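Local coordinates for protein chitooligosaccharide oxidase (Gibberella zeae, PDB 6Y0R) that oxidises the C1 hydroxyl of chitooligosaccharides to the corresponding lactones with a covalently bound FAD, passing the electrons to molecular oxygen to give hydrogen peroxide, at residues V137-W142 / D311-V316; N359-T364 / K426-S431. All blocks are in the same frame, centred on the assembly; numbering follows the deposited sequence.

Contact 1: residues V137-W142 / D311-V316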
# COMPACT_ATOMS: atom_id res chain seq x y z
N VAL A 137 7.47 12.90 3.45
CA VAL A 137 8.58 12.34 2.65
C VAL A 137 8.76 13.17 1.39
O VAL A 137 9.91 13.60 1.09
CB VAL A 137 8.34 10.87 2.29
CG1 VAL A 137 9.35 10.36 1.28
CG2 VAL A 137 8.37 10.04 3.55
N ALA A 138 7.67 13.35 0.62
CA ALA A 138 7.77 14.01 -0.69
C ALA A 138 8.20 15.48 -0.48
O ALA A 138 9.12 15.95 -1.20
CB ALA A 138 6.48 13.96 -1.45
N THR A 139 7.62 16.14 0.52
CA THR A 139 7.92 17.57 0.78
C THR A 139 9.41 17.71 1.13
O THR A 139 10.12 18.60 0.59
CB THR A 139 7.01 18.12 1.88
OG1 THR A 139 5.67 18.05 1.38
CG2 THR A 139 7.32 19.56 2.23
N GLU A 140 9.90 16.88 2.05
CA GLU A 140 11.30 16.96 2.53
C GLU A 140 12.28 16.60 1.43
O GLU A 140 13.28 17.28 1.28
CB GLU A 140 11.54 16.07 3.76
CG GLU A 140 10.91 16.64 5.01
CD GLU A 140 11.59 17.90 5.55
OE1 GLU A 140 12.73 18.15 5.16
OE2 GLU A 140 10.97 18.60 6.38
N LEU A 141 12.04 15.55 0.65
CA LEU A 141 13.01 15.19 -0.40
C LEU A 141 13.03 16.28 -1.47
O LEU A 141 14.09 16.54 -2.03
CB LEU A 141 12.68 13.82 -0.98
CG LEU A 141 12.83 12.66 -0.01
CD1 LEU A 141 12.49 11.36 -0.74
CD2 LEU A 141 14.25 12.57 0.59
N TRP A 142 11.87 16.82 -1.79
CA TRP A 142 11.75 17.90 -2.80
C TRP A 142 12.53 19.12 -2.30
O TRP A 142 13.37 19.65 -3.05
CB TRP A 142 10.28 18.23 -3.03
CG TRP A 142 10.06 19.40 -3.93
CD1 TRP A 142 9.62 20.62 -3.53
CD2 TRP A 142 10.15 19.45 -5.37
NE1 TRP A 142 9.45 21.44 -4.61
CE2 TRP A 142 9.75 20.74 -5.75
CE3 TRP A 142 10.53 18.55 -6.36
CZ2 TRP A 142 9.79 21.15 -7.08
CZ3 TRP A 142 10.54 18.94 -7.68
CH2 TRP A 142 10.15 20.23 -8.04
N ASP A 311 5.43 20.16 -11.89
CA ASP A 311 6.64 19.53 -11.35
C ASP A 311 6.21 18.48 -10.34
O ASP A 311 5.00 18.34 -10.06
CB ASP A 311 7.63 20.58 -10.82
CG ASP A 311 7.14 21.36 -9.62
OD1 ASP A 311 6.37 20.79 -8.79
OD2 ASP A 311 7.54 22.54 -9.52
N TRP A 312 7.16 17.72 -9.87
CA TRP A 312 6.87 16.59 -8.96
C TRP A 312 6.02 17.03 -7.77
O TRP A 312 5.03 16.37 -7.40
CB TRP A 312 8.21 15.98 -8.53
CG TRP A 312 8.02 14.89 -7.55
CD1 TRP A 312 8.30 14.88 -6.22
CD2 TRP A 312 7.41 13.63 -7.84
NE1 TRP A 312 7.93 13.69 -5.66
CE2 TRP A 312 7.41 12.89 -6.64
CE3 TRP A 312 6.87 13.07 -9.00
CZ2 TRP A 312 6.91 11.59 -6.56
CZ3 TRP A 312 6.41 11.78 -8.93
CH2 TRP A 312 6.42 11.06 -7.74
N MET A 313 6.39 18.11 -7.07
CA MET A 313 5.65 18.51 -5.87
C MET A 313 4.24 18.96 -6.27
O MET A 313 3.30 18.70 -5.52
CB MET A 313 6.41 19.61 -5.13
CG MET A 313 5.96 19.83 -3.76
SD MET A 313 6.35 18.43 -2.66
CE MET A 313 4.69 18.14 -2.08
N GLY A 314 4.08 19.58 -7.44
CA GLY A 314 2.77 19.91 -8.05
C GLY A 314 1.90 18.67 -8.31
O GLY A 314 0.68 18.71 -8.06
N LEU A 315 2.54 17.61 -8.77
CA LEU A 315 1.87 16.32 -9.05
C LEU A 315 1.42 15.74 -7.71
O LEU A 315 0.25 15.31 -7.61
CB LEU A 315 2.86 15.45 -9.82
CG LEU A 315 2.36 14.16 -10.47
CD1 LEU A 315 2.02 13.14 -9.45
CD2 LEU A 315 1.28 14.39 -11.49
N VAL A 316 2.29 15.66 -6.70
CA VAL A 316 1.94 15.16 -5.34
C VAL A 316 0.77 15.96 -4.78
O VAL A 316 -0.17 15.39 -4.21
CB VAL A 316 3.16 15.23 -4.41
CG1 VAL A 316 2.79 14.98 -2.95
CG2 VAL A 316 4.27 14.35 -4.91
O HOH W 1 9.80 14.25 -3.34
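Met313 lies across one face of the Trp142 indole: its CB sits 3.5 Å from the centroid of the five-membered ring of Trp142 and only 7° off the ring normal, a CH-pi contact. SD of Met313 stands oblique to the same ring in a Met-aromatic contact. Bends in the Met313 chain bring its CE to 3.6 Å from Thr139 OG1. That contact is van der Waals; the hydroxyl's hydrogen bond is to Gly135 O. With CG of Trp142 anti to the backbone N (chi1 174°), the indole reaches along the facing segment as far as its first residue, where CH2 of Trp142 lies 3.6 Å from CG of Asp311, ring and carboxylate planes being turned about halfway between parallel and perpendicular. Asp311 is the N-cap residue of helix 312-320; its OD1 accepts from Gly314 N at 2.9 Å. The axes of 137-142 and 312-316 run nearly antiparallel (169°), joining helix 134-145, in the FAD-binding PCMH-type region, to the helix that follows edge strand 305-310 of the seven-stranded sheet. The Trp142 and Trp312 side chains pass one another pointing opposite ways, CZ3 of Trp142 meeting CB of Trp312 at 3.9 Å. A water accepts weakly from Trp312 NE1 and donates to Ala138 O, while CB of Ala138 rests against both methyls of Val316.

Contact 2: residues N359-T364 / K426-S431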
# COMPACT_ATOMS: atom_id res chain seq x y z
N ASN A 359 -20.46 -7.24 -17.51
CA ASN A 359 -21.83 -7.81 -17.25
C ASN A 359 -22.19 -7.64 -15.76
O ASN A 359 -23.30 -7.14 -15.46
CB ASN A 359 -21.90 -9.25 -17.75
CG ASN A 359 -21.93 -9.32 -19.27
OD1 ASN A 359 -21.96 -8.29 -19.97
ND2 ASN A 359 -21.95 -10.54 -19.80
N PHE A 360 -21.28 -7.96 -14.84
CA PHE A 360 -21.51 -7.80 -13.38
C PHE A 360 -21.66 -6.31 -13.07
O PHE A 360 -22.60 -5.90 -12.37
CB PHE A 360 -20.38 -8.43 -12.56
CG PHE A 360 -20.64 -8.39 -11.08
CD1 PHE A 360 -20.44 -7.22 -10.35
CD2 PHE A 360 -21.18 -9.49 -10.43
CE1 PHE A 360 -20.73 -7.17 -9.00
CE2 PHE A 360 -21.44 -9.44 -9.07
CZ PHE A 360 -21.24 -8.28 -8.37
N VAL A 361 -20.76 -5.48 -13.60
CA VAL A 361 -20.79 -4.02 -13.31
C VAL A 361 -22.11 -3.42 -13.83
O VAL A 361 -22.67 -2.56 -13.14
CB VAL A 361 -19.58 -3.33 -13.96
CG1 VAL A 361 -19.75 -1.82 -14.00
CG2 VAL A 361 -18.32 -3.72 -13.22
N SER A 362 -22.57 -3.87 -15.00
CA SER A 362 -23.74 -3.31 -15.72
C SER A 362 -25.07 -3.78 -15.12
O SER A 362 -26.08 -3.11 -15.41
CB SER A 362 -23.68 -3.66 -17.19
OG SER A 362 -22.48 -3.13 -17.74
N THR A 363 -25.05 -4.81 -14.27
CA THR A 363 -26.27 -5.44 -13.70
C THR A 363 -26.22 -5.25 -12.19
O THR A 363 -26.80 -4.27 -11.72
CB THR A 363 -26.45 -6.88 -14.18
OG1 THR A 363 -25.34 -7.71 -13.83
CG2 THR A 363 -26.61 -6.97 -15.69
N THR A 364 -25.52 -6.13 -11.47
CA THR A 364 -25.37 -6.04 -10.00
C THR A 364 -24.75 -4.71 -9.57
O THR A 364 -25.28 -4.06 -8.66
CB THR A 364 -24.62 -7.26 -9.45
OG1 THR A 364 -25.25 -8.40 -10.02
CG2 THR A 364 -24.63 -7.34 -7.94
N LYS A 426 -17.07 -9.11 -3.18
CA LYS A 426 -16.68 -10.47 -3.59
C LYS A 426 -17.16 -10.74 -5.02
O LYS A 426 -16.43 -11.33 -5.81
CB LYS A 426 -17.26 -11.50 -2.63
CG LYS A 426 -16.82 -12.92 -2.92
CD LYS A 426 -17.21 -13.92 -1.85
CE LYS A 426 -18.71 -13.95 -1.62
NZ LYS A 426 -19.38 -15.05 -2.36
N GLY A 427 -18.39 -10.33 -5.34
CA GLY A 427 -18.95 -10.62 -6.67
C GLY A 427 -18.21 -9.83 -7.74
O GLY A 427 -17.90 -10.43 -8.79
N LEU A 428 -17.89 -8.57 -7.47
CA LEU A 428 -17.09 -7.71 -8.40
C LEU A 428 -15.76 -8.41 -8.69
O LEU A 428 -15.35 -8.56 -9.87
CB LEU A 428 -16.84 -6.35 -7.75
CG LEU A 428 -17.69 -5.17 -8.17
CD1 LEU A 428 -17.24 -3.97 -7.34
CD2 LEU A 428 -17.57 -4.90 -9.67
N ARG A 429 -15.06 -8.83 -7.64
CA ARG A 429 -13.74 -9.45 -7.82
C ARG A 429 -13.88 -10.79 -8.55
O ARG A 429 -13.12 -11.09 -9.47
CB ARG A 429 -13.07 -9.62 -6.46
CG ARG A 429 -11.71 -10.28 -6.58
CD ARG A 429 -11.02 -10.38 -5.25
NE ARG A 429 -11.46 -11.59 -4.60
CZ ARG A 429 -12.36 -11.67 -3.66
NH1 ARG A 429 -12.66 -12.85 -3.12
NH2 ARG A 429 -12.93 -10.54 -3.24
N GLN A 430 -14.81 -11.63 -8.09
CA GLN A 430 -14.94 -13.00 -8.63
C GLN A 430 -15.47 -12.99 -10.07
O GLN A 430 -15.18 -13.98 -10.74
CB GLN A 430 -15.83 -13.86 -7.72
CG GLN A 430 -15.10 -14.29 -6.46
CD GLN A 430 -15.94 -15.22 -5.61
OE1 GLN A 430 -17.16 -15.23 -5.71
NE2 GLN A 430 -15.27 -15.99 -4.76
N SER A 431 -16.12 -11.91 -10.52
CA SER A 431 -16.53 -11.77 -11.95
C SER A 431 -15.29 -11.91 -12.83
O SER A 431 -15.45 -12.30 -14.00
CB SER A 431 -17.26 -10.49 -12.23
OG SER A 431 -16.39 -9.36 -12.17
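Phe360 lays one face of its ring on the peptide between Gly427 and Leu428, with Gly427 C and Leu428 N each 3.4 Å above the ring plane. Having CG anti to the backbone N (chi1 -175°) extends the ring across to the other helix. This is the tight part: Gly427 has no side chain, and the ring rests directly on its backbone. Leu428 crosses the phenyl at about a right angle, its CG 3.7 Å from CE1 of Phe360, and its CD2 reaches CG2 of Val361 at 3.8 Å. Both aliphatic side chains also touch Trp372 on strand 371-378, so helices 351-367 and 420-433 pack together against the seven-stranded antiparallel sheet. The axes of the short segments approach to 9.8 Å, roughly antiparallel at 153°. Toward solvent, partly exposed Ser431 adds a small contact through its CB, Thr364 CB covers the far ring face from Phe360's own helix, and exposed Thr363 and Lys426 do not touch the facing segment. OG of Ser431 donates to Leu428 O at 2.6 Å, within its own helix. Cohesion between the two segments therefore rests on van der Waals packing, aromatic face against peptide and methyl against methyl.

From the N terminus, the chain first passes through helix 134-145, then through strands 182-188 and 218-228 and into the seven-stranded antiparallel sheet as far as strand 305-310, after which segment 311-316 packs back on helix 134-145. Contact 1 closes this loop of 168 residues and so joins the region holding helix 134-145 to the seven-stranded sheet. Contact 2 opens later and spans 61 residues, including strands 371-378 and 403-411, and it pairs two helices packed on that same sheet. The two closures are in series, neither nested nor crossed. The centres of contact 1 and contact 2 lie about 37 Å apart, and the nearest atoms of contact 1 and contact 2 about 26 Å, so they do not touch.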